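Local coordinates for protein Cyclo(L-leucyl-L-phenylalanyl) synthase (Streptomyces noursei, PDB 3OQV) that uses leucyl-tRNA and phenylalanyl-tRNA to form, without ATP, the cyclodipeptide cyclo(L-phenylalanyl-L-leucyl), an intermediate on the way to the antibacterial albonoursin, at residues 36-41 with 94-99; 51-56 with 105-110; 184-189 with 206-211. All blocks are in the same frame, centred on the assembly; numbering follows the deposited sequence.

Contact 1 (36-41 with 94-99); sequences ISAGNS and KDLRRR. With DTD (dithiane diol), chain B.
Leu96 reaches out from its helix and sets its two methyls on two successive parts of the 36-41 segment, one on the strand and one on the turn that follows. CD1 meets the branch methyl of Ile36, with Leu96 CD1 and Ile36 CG2 3.8 Å apart, and the two side chains cross obliquely there. Ile36 offers that methyl because CG2 lies anti to its backbone N, with CG1 beside the backbone N (chi1 -61°); the Ile36 side chain also touches Leu100 of the same helix. This is the tight half of the contact: both residues are buried, and Val64 and Phe43 close in on Ile36 while Tyr66 packs on Leu96.

The other half is looser. Leu96 CD2 comes to 4.1 Å from Ala38 CA, and the methyl of Ala38 stands off at 4.3 Å between its CB and Leu96 CD2. Ala38, which also touches Thr92, is partly exposed. Past it the chain turns away from the helix, Gly39 and Ser41 being exposed, and the turn is closed by a backbone bond of 3.3 Å from Asn40 N to Ser37 O. A weak bond from Asn40 N to Ser37 OG lies close by. The apolar contact lies on one side of the segment, and the CB of Ser37, the probable nucleophile, is directed to the other, with Ser37 CB 4.0 Å from O3 of the dithiane diol.

Across the helix, Arg98, possibly involved in aminoacyl-tRNA binding, is exposed. Ile36 lies near the C-terminal end of the central strand 29-37 of the parallel Rossmann-type sheet, bonded through its backbone to Val65 and Val67 of strand 59-67, and helix 82-107 packs on both strands through Leu96, which meets Ile36 and Tyr66.

Contact 2 (51-56 with 105-110); sequences LLQWAG and ESVGDH
Val107 presses one methyl, CG1, against two consecutive residues of helix 45-58. The nearer is Gln53, whose aliphatic CG lies 3.9 Å from Val107 CG1; the other is Leu52, with its CB 4.3 Å from the same methyl. The contact is therefore made by carbon alone, the glutamine contributing its CG methylene, short of the amide. The side chains of Gln53 and Val107 run antiparallel and meet alongside rather than end on.

Torsions account for this meeting. In Gln53, CG sits beside the backbone N and anti to the carbonyl carbon (chi1 -72°), which brings it round to the valine although the CB itself points neither toward nor away from it. Beyond CG the chain runs on extended, and the residue is exposed. Leu52, by contrast, is buried: its CB faces Val107, while its side chain packs on Ile34 of strand 29-37 and Val64 of strand 59-67. One residue thus faces the sheet and its neighbour the solvent, with Val107 bridging them.

The second shell is largely backbone. Gly56 N bonds to Leu52 O at 2.8 Å, keeping Leu52 within a regular helical turn. On the other side Val107 lies at the C-terminal end of helix 82-107, and Gly108 departs from helical geometry with phi 92°. A side chain on Gly108 would run into Glu105 O. Just before the valine, Ser106 OG is bonded to Arg102 O and, weakly, to Gln45 at the start of the facing helix.

The C-terminal end of helix 82-107 thus packs on the side of helix 45-58, on one face of the parallel alpha/beta sheet. In this Rossmann fold, helix 45-58 is the crossover helix of the beta-alpha-beta unit joining strands 29-37 and 59-67.

Contact 3 (184-189 with 206-211); sequences PLFADS and TPITAF
Phe186 and Phe211 form a T-shaped (edge-to-face) pair that brings helices 169-193 and 207-212 together, and Ile208 fills in at the base of the first ring. Followed outward from the backbone, Phe186 meets Ile208 first: its CB lies 3.5 Å from Ile208 CD1, and its CG is 3.6 Å from that same methyl. CG of Phe186 lies between its backbone N and carbonyl carbon (chi1 65°), a rotation that swings the ring toward helix 207-212. The two ortho carbons of the ring then meet different partners. Phe186 CD2 remains near the isoleucine, 3.8 Å from Ile208 CD1, whereas Phe186 CD1 passes to Phe211, 3.9 Å from its CE2. Farther out, Phe186 CE1 stands over the centre of the Phe211 ring, 3.6 Å above its plane. The centroids of the two rings are 4.7 Å apart and their planes make an angle of 50°, an inclined version of the stack.

A leucine in place of Phe211 has no flat face for Phe186 CE1 to rest on, and would probably leave the Phe186 ring freer to shift.

Around the pair, Met152 touches Phe186 and Ala148 touches Phe211, both from helix 143-158. The start of helix 207-212 is tied by Thr209, whose OG1 and N both bond to Thr206 O. Ile208 also lines the pocket that holds the dithiane diol, and Phe186 packs on Leu200, the residue essential for specificity. The cluster therefore packs beside that pocket, which probably overlaps the substrate site, in this synthetase-like Rossmann domain.

Contacts 1 and 2 share helix 82-107, about 17 Å apart between centres, and their segments alternate along the chain: strand 29-37 and helix 45-58 come first, then two successive places on the long helix. Together they fasten the first beta-alpha-beta unit to that helix. Contact 3 follows both in sequence, joining helices 169-193 and 207-212, which flank strand 198-202 in the chain. Its centre is about 18 Å from that of contact 1 and 24 Å from that of contact 2. Contacts 1 and 3 touch through Asn40 ND2 and Thr206 CG2, 3.9 Å apart, and both contribute to the dithiane diol pocket, whereas contact 2 lies away from it.

Contact 1 (36-41 with 94-99)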
ATOM      1  N   ILE A  36      -2.101  -1.171   3.685  1.00 26.48           N
ATOM      2  CA  ILE A  36      -3.494  -0.855   3.936  1.00 26.95           C
ATOM      3  C   ILE A  36      -3.760   0.570   3.465  1.00 27.76           C
ATOM      4  O   ILE A  36      -3.282   1.520   4.066  1.00 25.23           O
ATOM      5  CB  ILE A  36      -3.835  -0.959   5.438  1.00 25.28           C
ATOM      6  CG1 ILE A  36      -3.579  -2.389   5.920  1.00 28.83           C
ATOM      7  CG2 ILE A  36      -5.303  -0.586   5.667  1.00 28.70           C
ATOM      8  CD1 ILE A  36      -3.815  -2.622   7.388  1.00 30.55           C
ATOM      9  N   SER A  37      -4.468   0.715   2.350  1.00 29.26           N
ATOM     10  CA  SER A  37      -4.808   2.035   1.867  1.00 32.82           C
ATOM     11  C   SER A  37      -6.079   2.509   2.548  1.00 35.32           C
ATOM     12  O   SER A  37      -6.901   1.703   2.972  1.00 37.40           O
ATOM     13  CB  SER A  37      -4.978   2.042   0.350  1.00 34.32           C
ATOM     14  OG  SER A  37      -6.314   1.779  -0.015  1.00 39.16           O
ATOM     15  N   ALA A  38      -6.220   3.820   2.678  1.00 39.03           N
ATOM     16  CA  ALA A  38      -7.428   4.391   3.247  1.00 42.78           C
ATOM     17  C   ALA A  38      -8.628   4.109   2.341  1.00 45.70           C
ATOM     18  O   ALA A  38      -9.765   4.060   2.806  1.00 49.36           O
ATOM     19  CB  ALA A  38      -7.249   5.878   3.470  1.00 42.98           C
ATOM     20  N   GLY A  39      -8.361   3.829   1.067  1.00 46.67           N
ATOM     21  CA  GLY A  39      -9.412   3.431   0.127  1.00 50.29           C
ATOM     22  C   GLY A  39      -9.963   2.027   0.330  1.00 50.36           C
ATOM     23  O   GLY A  39     -11.168   1.807   0.227  1.00 51.50           O
ATOM     24  N   ASN A  40      -9.079   1.072   0.612  1.00 49.27           N
ATOM     25  CA  ASN A  40      -9.301  -0.334   0.246  1.00 47.30           C
ATOM     26  C   ASN A  40     -10.312  -1.027   1.164  1.00 47.67           C
ATOM     27  O   ASN A  40      -9.987  -1.372   2.301  1.00 45.06           O
ATOM     28  CB  ASN A  40      -7.973  -1.097   0.269  1.00 46.50           C
ATOM     29  CG  ASN A  40      -8.136  -2.575  -0.043  1.00 45.62           C
ATOM     30  OD1 ASN A  40      -9.254  -3.066  -0.226  1.00 44.11           O
ATOM     31  ND2 ASN A  40      -7.014  -3.299  -0.099  1.00 42.11           N
ATOM     32  N   SER A  41     -11.546  -1.197   0.693  1.00 46.94           N
ATOM     33  CA  SER A  41     -12.633  -1.568   1.598  1.00 49.33           C
ATOM     34  C   SER A  41     -12.565  -3.048   1.987  1.00 50.24           C
ATOM     35  O   SER A  41     -13.300  -3.507   2.862  1.00 51.89           O
ATOM     36  CB  SER A  41     -13.999  -1.217   1.002  1.00 50.80           C
ATOM     37  OG  SER A  41     -14.219  -1.898  -0.218  1.00 52.42           O
ATOM     38  N   LYS A  94      -8.025   8.699  11.413  1.00 28.68           N
ATOM     39  CA  LYS A  94      -8.451   8.319  12.751  1.00 30.34           C
ATOM     40  C   LYS A  94      -9.242   7.023  12.715  1.00 27.97           C
ATOM     41  O   LYS A  94      -9.069   6.167  13.577  1.00 28.43           O
ATOM     42  CB  LYS A  94      -9.302   9.415  13.403  1.00 30.33           C
ATOM     43  CG  LYS A  94      -8.487  10.481  14.085  1.00 36.30           C
ATOM     44  CD  LYS A  94      -9.377  11.623  14.537  1.00 44.65           C
ATOM     45  CE  LYS A  94      -8.719  12.376  15.671  1.00 51.36           C
ATOM     46  NZ  LYS A  94      -7.267  12.065  15.733  1.00 51.67           N
ATOM     47  N   ASP A  95     -10.160   6.912  11.761  1.00 28.67           N
ATOM     48  CA  ASP A  95     -10.987   5.714  11.634  1.00 30.18           C
ATOM     49  C   ASP A  95     -10.121   4.482  11.306  1.00 28.69           C
ATOM     50  O   ASP A  95     -10.228   3.436  11.957  1.00 29.05           O
ATOM     51  CB  ASP A  95     -12.055   5.924  10.556  1.00 30.17           C
ATOM     52  CG  ASP A  95     -13.120   6.943  10.966  1.00 40.22           C
ATOM     53  OD1 ASP A  95     -13.148   7.344  12.151  1.00 38.76           O
ATOM     54  OD2 ASP A  95     -13.934   7.345  10.100  1.00 47.32           O
ATOM     55  N   LEU A  96      -9.240   4.633  10.324  1.00 28.31           N
ATOM     56  CA  LEU A  96      -8.258   3.578   9.981  1.00 28.21           C
ATOM     57  C   LEU A  96      -7.443   3.079  11.177  1.00 27.63           C
ATOM     58  O   LEU A  96      -7.396   1.869  11.448  1.00 30.63           O
ATOM     59  CB  LEU A  96      -7.323   4.081   8.884  1.00 27.00           C
ATOM     60  CG  LEU A  96      -6.412   3.070   8.182  1.00 28.79           C
ATOM     61  CD1 LEU A  96      -7.192   1.845   7.832  1.00 34.40           C
ATOM     62  CD2 LEU A  96      -5.827   3.698   6.934  1.00 23.71           C
ATOM     63  N   ARG A  97      -6.824   4.001  11.910  1.00 28.61           N
ATOM     64  CA  ARG A  97      -5.998   3.642  13.061  1.00 28.13           C
ATOM     65  C   ARG A  97      -6.764   2.955  14.169  1.00 29.46           C
ATOM     66  O   ARG A  97      -6.266   2.000  14.757  1.00 30.63           O
ATOM     67  CB  ARG A  97      -5.287   4.861  13.635  1.00 29.33           C
ATOM     68  CG  ARG A  97      -4.128   5.341  12.783  1.00 30.74           C
ATOM     69  CD  ARG A  97      -3.361   6.436  13.508  1.00 30.61           C
ATOM     70  NE  ARG A  97      -2.827   7.405  12.559  1.00 34.74           N
ATOM     71  CZ  ARG A  97      -3.395   8.573  12.288  1.00 34.69           C
ATOM     72  NH1 ARG A  97      -4.504   8.944  12.922  1.00 32.73           N
ATOM     73  NH2 ARG A  97      -2.848   9.376  11.388  1.00 36.21           N
ATOM     74  N   ARG A  98      -7.938   3.490  14.507  1.00 29.98           N
ATOM     75  CA  ARG A  98      -8.785   2.885  15.528  1.00 31.61           C
ATOM     76  C   ARG A  98      -9.170   1.457  15.145  1.00 31.55           C
ATOM     77  O   ARG A  98      -9.098   0.533  15.960  1.00 31.65           O
ATOM     78  CB  ARG A  98     -10.035   3.743  15.755  1.00 31.09           C
ATOM     79  CG  ARG A  98      -9.709   5.219  15.936  1.00 33.41           C
ATOM     80  CD  ARG A  98     -10.931   6.092  16.269  1.00 40.21           C
ATOM     81  NE  ARG A  98     -10.495   7.368  16.842  1.00 42.49           N
ATOM     82  CZ  ARG A  98     -11.190   8.499  16.794  1.00 47.85           C
ATOM     83  NH1 ARG A  98     -12.389   8.524  16.228  1.00 46.93           N
ATOM     84  NH2 ARG A  98     -10.684   9.610  17.317  1.00 48.83           N
ATOM     85  N   ARG A  99      -9.552   1.273  13.889  1.00 30.79           N
ATOM     86  CA  ARG A  99      -9.947  -0.044  13.415  1.00 31.52           C
ATOM     87  C   ARG A  99      -8.743  -1.011  13.427  1.00 30.76           C
ATOM     88  O   ARG A  99      -8.863  -2.152  13.873  1.00 32.87           O
ATOM     89  CB  ARG A  99     -10.584   0.069  12.022  1.00 30.36           C
ATOM     90  CG  ARG A  99     -10.585  -1.207  11.196  1.00 40.55           C
ATOM     91  CD  ARG A  99     -11.658  -1.171  10.100  1.00 46.19           C
ATOM     92  NE  ARG A  99     -12.302   0.140   9.990  1.00 55.40           N
ATOM     93  CZ  ARG A  99     -11.938   1.089   9.129  1.00 57.76           C
ATOM     94  NH1 ARG A  99     -12.581   2.251   9.098  1.00 58.17           N
ATOM     95  NH2 ARG A  99     -10.927   0.882   8.294  1.00 54.45           N
TER
HETATM   96  S1  DTD B 248       1.981  -1.202  -1.582  1.00 71.60           S
HETATM   97  C1  DTD B 248       0.577  -1.692  -2.526  1.00 67.05           C
HETATM   98  C2  DTD B 248      -0.538  -2.043  -1.550  1.00 67.24           C
HETATM   99  O2  DTD B 248      -1.495  -2.898  -2.189  1.00 66.75           O
HETATM  100  C3  DTD B 248      -1.182  -0.760  -1.033  1.00 65.51           C
HETATM  101  O3  DTD B 248      -2.571  -0.958  -0.737  1.00 64.32           O
HETATM  102  C4  DTD B 248      -0.464  -0.263   0.216  1.00 67.66           C
HETATM  103  S4  DTD B 248       1.269  -0.083  -0.081  1.00 68.91           S

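Contact 2 (51-56 with 105-110)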
ATOM      1  N   LEU A  51      -6.375 -11.848   7.935  1.00 32.39           N
ATOM      2  CA  LEU A  51      -5.133 -11.657   7.202  1.00 32.64           C
ATOM      3  C   LEU A  51      -3.918 -11.620   8.133  1.00 32.81           C
ATOM      4  O   LEU A  51      -2.886 -12.237   7.851  1.00 29.99           O
ATOM      5  CB  LEU A  51      -5.204 -10.387   6.350  1.00 29.08           C
ATOM      6  CG  LEU A  51      -3.937 -10.040   5.564  1.00 32.94           C
ATOM      7  CD1 LEU A  51      -3.447 -11.236   4.735  1.00 36.98           C
ATOM      8  CD2 LEU A  51      -4.179  -8.811   4.688  1.00 35.71           C
ATOM      9  N   LEU A  52      -4.038 -10.881   9.232  1.00 30.15           N
ATOM     10  CA  LEU A  52      -3.006 -10.865  10.261  1.00 31.39           C
ATOM     11  C   LEU A  52      -2.696 -12.265  10.787  1.00 33.86           C
ATOM     12  O   LEU A  52      -1.529 -12.622  10.979  1.00 32.26           O
ATOM     13  CB  LEU A  52      -3.410  -9.949  11.419  1.00 32.93           C
ATOM     14  CG  LEU A  52      -3.396  -8.450  11.127  1.00 31.32           C
ATOM     15  CD1 LEU A  52      -3.929  -7.649  12.318  1.00 33.85           C
ATOM     16  CD2 LEU A  52      -1.982  -8.009  10.757  1.00 35.96           C
ATOM     17  N   GLN A  53      -3.740 -13.055  11.025  1.00 35.58           N
ATOM     18  CA  GLN A  53      -3.563 -14.399  11.553  1.00 37.65           C
ATOM     19  C   GLN A  53      -2.879 -15.274  10.510  1.00 38.07           C
ATOM     20  O   GLN A  53      -1.942 -16.012  10.811  1.00 38.38           O
ATOM     21  CB  GLN A  53      -4.917 -15.005  11.924  1.00 39.44           C
ATOM     22  CG  GLN A  53      -5.555 -14.392  13.158  1.00 44.59           C
ATOM     23  CD  GLN A  53      -6.949 -14.931  13.416  1.00 54.16           C
ATOM     24  OE1 GLN A  53      -7.810 -14.910  12.534  1.00 55.15           O
ATOM     25  NE2 GLN A  53      -7.181 -15.418  14.631  1.00 52.26           N
ATOM     26  N   TRP A  54      -3.360 -15.179   9.279  1.00 38.52           N
ATOM     27  CA  TRP A  54      -2.771 -15.906   8.172  1.00 39.96           C
ATOM     28  C   TRP A  54      -1.278 -15.620   8.061  1.00 40.17           C
ATOM     29  O   TRP A  54      -0.474 -16.542   7.924  1.00 40.84           O
ATOM     30  CB  TRP A  54      -3.475 -15.528   6.872  1.00 39.88           C
ATOM     31  CG  TRP A  54      -2.943 -16.243   5.671  1.00 44.96           C
ATOM     32  CD1 TRP A  54      -3.279 -17.495   5.242  1.00 46.54           C
ATOM     33  CD2 TRP A  54      -2.017 -15.724   4.709  1.00 44.07           C
ATOM     34  NE1 TRP A  54      -2.601 -17.793   4.080  1.00 45.04           N
ATOM     35  CE2 TRP A  54      -1.808 -16.729   3.743  1.00 46.26           C
ATOM     36  CE3 TRP A  54      -1.332 -14.511   4.581  1.00 46.60           C
ATOM     37  CZ2 TRP A  54      -0.948 -16.555   2.659  1.00 44.30           C
ATOM     38  CZ3 TRP A  54      -0.473 -14.346   3.511  1.00 42.43           C
ATOM     39  CH2 TRP A  54      -0.309 -15.350   2.551  1.00 39.42           C
ATOM     40  N   ALA A  55      -0.910 -14.343   8.129  1.00 39.10           N
ATOM     41  CA  ALA A  55       0.486 -13.947   7.962  1.00 39.01           C
ATOM     42  C   ALA A  55       1.312 -14.327   9.180  1.00 40.26           C
ATOM     43  O   ALA A  55       2.442 -14.810   9.048  1.00 40.88           O
ATOM     44  CB  ALA A  55       0.596 -12.456   7.694  1.00 38.30           C
ATOM     45  N   GLY A  56       0.741 -14.113  10.363  1.00 40.25           N
ATOM     46  CA  GLY A  56       1.372 -14.525  11.613  1.00 40.92           C
ATOM     47  C   GLY A  56       1.767 -15.990  11.638  1.00 43.40           C
ATOM     48  O   GLY A  56       2.678 -16.382  12.374  1.00 44.37           O
ATOM     49  N   GLU A 105      -5.792  -5.970  18.632  1.00 46.54           N
ATOM     50  CA  GLU A 105      -6.356  -6.468  19.880  1.00 50.83           C
ATOM     51  C   GLU A 105      -7.004  -7.834  19.686  1.00 52.21           C
ATOM     52  O   GLU A 105      -6.887  -8.709  20.545  1.00 53.75           O
ATOM     53  CB  GLU A 105      -7.374  -5.476  20.450  1.00 51.43           C
ATOM     54  CG  GLU A 105      -6.786  -4.506  21.466  1.00 57.58           C
ATOM     55  CD  GLU A 105      -7.847  -3.705  22.202  1.00 65.78           C
ATOM     56  OE1 GLU A 105      -7.480  -2.839  23.027  1.00 68.37           O
ATOM     57  OE2 GLU A 105      -9.050  -3.938  21.953  1.00 67.15           O
ATOM     58  N   SER A 106      -7.678  -8.021  18.554  1.00 52.25           N
ATOM     59  CA  SER A 106      -8.437  -9.247  18.322  1.00 52.92           C
ATOM     60  C   SER A 106      -7.511 -10.430  18.063  1.00 55.46           C
ATOM     61  O   SER A 106      -7.926 -11.584  18.169  1.00 56.17           O
ATOM     62  CB  SER A 106      -9.392  -9.080  17.144  1.00 51.48           C
ATOM     63  OG  SER A 106     -10.434  -8.183  17.459  1.00 54.05           O
ATOM     64  N   VAL A 107      -6.262 -10.139  17.705  1.00 56.11           N
ATOM     65  CA  VAL A 107      -5.215 -11.156  17.702  1.00 58.13           C
ATOM     66  C   VAL A 107      -4.423 -11.159  19.015  1.00 60.86           C
ATOM     67  O   VAL A 107      -4.309 -12.195  19.675  1.00 63.24           O
ATOM     68  CB  VAL A 107      -4.259 -10.993  16.489  1.00 57.25           C
ATOM     69  CG1 VAL A 107      -5.036 -11.090  15.185  1.00 52.96           C
ATOM     70  CG2 VAL A 107      -3.505  -9.673  16.567  1.00 55.93           C
ATOM     71  N   GLY A 108      -3.911  -9.994  19.406  1.00 60.82           N
ATOM     72  CA  GLY A 108      -3.879  -9.607  20.814  1.00 62.12           C
ATOM     73  C   GLY A 108      -2.596  -9.998  21.526  1.00 63.52           C
ATOM     74  O   GLY A 108      -1.670  -9.191  21.646  1.00 62.24           O
ATOM     75  N   ASP A 109      -2.543 -11.239  22.008  1.00 64.27           N
ATOM     76  CA  ASP A 109      -1.562 -11.634  23.019  1.00 64.72           C
ATOM     77  C   ASP A 109      -0.182 -11.856  22.405  1.00 63.90           C
ATOM     78  O   ASP A 109       0.750 -12.286  23.088  1.00 65.61           O
ATOM     79  CB  ASP A 109      -2.023 -12.896  23.755  1.00 65.34           C
ATOM     80  N   HIS A 110      -0.061 -11.581  21.110  1.00 60.48           N
ATOM     81  CA  HIS A 110       1.236 -11.294  20.514  1.00 57.86           C
ATOM     82  C   HIS A 110       1.093 -10.324  19.336  1.00 54.40           C
ATOM     83  O   HIS A 110       1.469 -10.633  18.204  1.00 53.44           O
ATOM     84  CB  HIS A 110       1.928 -12.590  20.077  1.00 59.38           C
TER

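Contact 3 (184-189 with 206-211)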
ATOM      1  N   PRO A 184       8.681   2.313  -3.576  1.00 25.81           N
ATOM      2  CA  PRO A 184       9.729   1.582  -2.854  1.00 26.14           C
ATOM      3  C   PRO A 184       9.221   0.275  -2.246  1.00 26.32           C
ATOM      4  O   PRO A 184       9.943  -0.733  -2.238  1.00 22.65           O
ATOM      5  CB  PRO A 184      10.138   2.568  -1.754  1.00 23.86           C
ATOM      6  CG  PRO A 184       9.967   3.926  -2.438  1.00 24.55           C
ATOM      7  CD  PRO A 184       8.693   3.756  -3.254  1.00 26.32           C
ATOM      8  N   LEU A 185       7.980   0.283  -1.777  1.00 23.99           N
ATOM      9  CA  LEU A 185       7.398  -0.900  -1.147  1.00 27.78           C
ATOM     10  C   LEU A 185       7.013  -1.976  -2.166  1.00 28.61           C
ATOM     11  O   LEU A 185       7.244  -3.164  -1.934  1.00 28.70           O
ATOM     12  CB  LEU A 185       6.192  -0.526  -0.278  1.00 28.21           C
ATOM     13  CG  LEU A 185       6.562   0.083   1.085  1.00 29.41           C
ATOM     14  CD1 LEU A 185       7.196   1.458   0.900  1.00 28.12           C
ATOM     15  CD2 LEU A 185       5.348   0.196   1.993  1.00 34.81           C
ATOM     16  N   PHE A 186       6.501  -1.564  -3.325  1.00 26.93           N
ATOM     17  CA  PHE A 186       6.140  -2.554  -4.328  1.00 27.77           C
ATOM     18  C   PHE A 186       7.268  -2.983  -5.273  1.00 29.23           C
ATOM     19  O   PHE A 186       7.209  -4.060  -5.853  1.00 31.83           O
ATOM     20  CB  PHE A 186       4.789  -2.260  -5.031  1.00 27.99           C
ATOM     21  CG  PHE A 186       4.761  -0.995  -5.863  1.00 24.56           C
ATOM     22  CD1 PHE A 186       5.343  -0.966  -7.119  1.00 28.55           C
ATOM     23  CD2 PHE A 186       3.949   0.072  -5.486  1.00 28.80           C
ATOM     24  CE1 PHE A 186       5.248   0.162  -7.924  1.00 29.90           C
ATOM     25  CE2 PHE A 186       3.824   1.201  -6.302  1.00 25.68           C
ATOM     26  CZ  PHE A 186       4.444   1.229  -7.534  1.00 26.98           C
ATOM     27  N   ALA A 187       8.360  -2.220  -5.290  1.00 26.38           N
ATOM     28  CA  ALA A 187       9.509  -2.568  -6.112  1.00 27.00           C
ATOM     29  C   ALA A 187      10.600  -3.271  -5.315  1.00 28.00           C
ATOM     30  O   ALA A 187      11.347  -4.088  -5.859  1.00 28.64           O
ATOM     31  CB  ALA A 187      10.062  -1.328  -6.812  1.00 26.37           C
ATOM     32  N   ASP A 188      10.729  -2.933  -4.036  1.00 27.56           N
ATOM     33  CA  ASP A 188      11.934  -3.312  -3.310  1.00 27.29           C
ATOM     34  C   ASP A 188      11.692  -3.366  -1.808  1.00 26.78           C
ATOM     35  O   ASP A 188      12.448  -2.787  -1.044  1.00 26.29           O
ATOM     36  CB  ASP A 188      13.093  -2.354  -3.637  1.00 26.77           C
ATOM     37  CG  ASP A 188      14.468  -2.944  -3.281  1.00 29.92           C
ATOM     38  OD1 ASP A 188      14.527  -4.032  -2.664  1.00 25.25           O
ATOM     39  OD2 ASP A 188      15.486  -2.292  -3.566  1.00 30.13           O
ATOM     40  N   SER A 189      10.700  -4.146  -1.388  1.00 25.46           N
ATOM     41  CA  SER A 189      10.504  -4.438   0.034  1.00 23.71           C
ATOM     42  C   SER A 189      11.708  -5.073   0.735  1.00 24.91           C
ATOM     43  O   SER A 189      11.956  -4.787   1.909  1.00 23.77           O
ATOM     44  CB  SER A 189       9.256  -5.300   0.249  1.00 23.43           C
ATOM     45  OG  SER A 189       8.103  -4.475   0.403  1.00 26.16           O
ATOM     46  N   THR A 206      -7.353  -4.368  -6.919  1.00 34.86           N
ATOM     47  CA  THR A 206      -6.746  -3.182  -6.327  1.00 32.32           C
ATOM     48  C   THR A 206      -5.691  -2.583  -7.249  1.00 31.64           C
ATOM     49  O   THR A 206      -5.242  -3.242  -8.191  1.00 30.35           O
ATOM     50  CB  THR A 206      -6.152  -3.474  -4.927  1.00 31.42           C
ATOM     51  OG1 THR A 206      -5.170  -4.513  -5.024  1.00 30.73           O
ATOM     52  CG2 THR A 206      -7.247  -3.919  -3.978  1.00 32.36           C
ATOM     53  N   PRO A 207      -5.312  -1.316  -7.004  1.00 31.40           N
ATOM     54  CA  PRO A 207      -4.449  -0.637  -7.964  1.00 30.74           C
ATOM     55  C   PRO A 207      -3.104  -1.331  -8.244  1.00 28.86           C
ATOM     56  O   PRO A 207      -2.587  -1.225  -9.353  1.00 28.78           O
ATOM     57  CB  PRO A 207      -4.235   0.733  -7.321  1.00 31.35           C
ATOM     58  CG  PRO A 207      -5.558   0.996  -6.632  1.00 33.90           C
ATOM     59  CD  PRO A 207      -5.944  -0.365  -6.064  1.00 31.93           C
ATOM     60  N   ILE A 208      -2.523  -1.991  -7.247  1.00 25.93           N
ATOM     61  CA  ILE A 208      -1.268  -2.724  -7.466  1.00 26.51           C
ATOM     62  C   ILE A 208      -1.398  -3.771  -8.583  1.00 25.74           C
ATOM     63  O   ILE A 208      -0.441  -4.024  -9.318  1.00 27.07           O
ATOM     64  CB  ILE A 208      -0.746  -3.388  -6.175  1.00 28.24           C
ATOM     65  CG1 ILE A 208       0.674  -3.934  -6.378  1.00 28.14           C
ATOM     66  CG2 ILE A 208      -1.685  -4.499  -5.726  1.00 27.98           C
ATOM     67  CD1 ILE A 208       1.728  -2.869  -6.596  1.00 28.81           C
ATOM     68  N   THR A 209      -2.602  -4.311  -8.770  1.00 27.21           N
ATOM     69  CA  THR A 209      -2.800  -5.312  -9.806  1.00 26.54           C
ATOM     70  C   THR A 209      -2.708  -4.700 -11.199  1.00 30.02           C
ATOM     71  O   THR A 209      -2.369  -5.390 -12.160  1.00 31.27           O
ATOM     72  CB  THR A 209      -4.129  -6.076  -9.652  1.00 29.61           C
ATOM     73  OG1 THR A 209      -5.220  -5.206  -9.972  1.00 27.47           O
ATOM     74  CG2 THR A 209      -4.283  -6.602  -8.222  1.00 25.87           C
ATOM     75  N   ALA A 210      -2.909  -3.390 -11.296  1.00 29.25           N
ATOM     76  CA  ALA A 210      -2.673  -2.687 -12.558  1.00 29.92           C
ATOM     77  C   ALA A 210      -1.184  -2.557 -12.872  1.00 30.05           C
ATOM     78  O   ALA A 210      -0.763  -2.769 -14.008  1.00 29.39           O
ATOM     79  CB  ALA A 210      -3.357  -1.312 -12.554  1.00 32.25           C
ATOM     80  N   PHE A 211      -0.375  -2.281 -11.850  1.00 27.95           N
ATOM     81  CA  PHE A 211       1.079  -2.327 -11.991  1.00 27.76           C
ATOM     82  C   PHE A 211       1.551  -3.723 -12.401  1.00 28.94           C
ATOM     83  O   PHE A 211       2.391  -3.874 -13.292  1.00 31.95           O
ATOM     84  CB  PHE A 211       1.762  -1.887 -10.685  1.00 26.92           C
ATOM     85  CG  PHE A 211       3.260  -1.990 -10.716  1.00 29.85           C
ATOM     86  CD1 PHE A 211       4.027  -1.006 -11.324  1.00 28.11           C
ATOM     87  CD2 PHE A 211       3.900  -3.096 -10.179  1.00 31.25           C
ATOM     88  CE1 PHE A 211       5.403  -1.135 -11.403  1.00 33.13           C
ATOM     89  CE2 PHE A 211       5.275  -3.226 -10.252  1.00 35.29           C
ATOM     90  CZ  PHE A 211       6.026  -2.240 -10.857  1.00 34.31           C
TER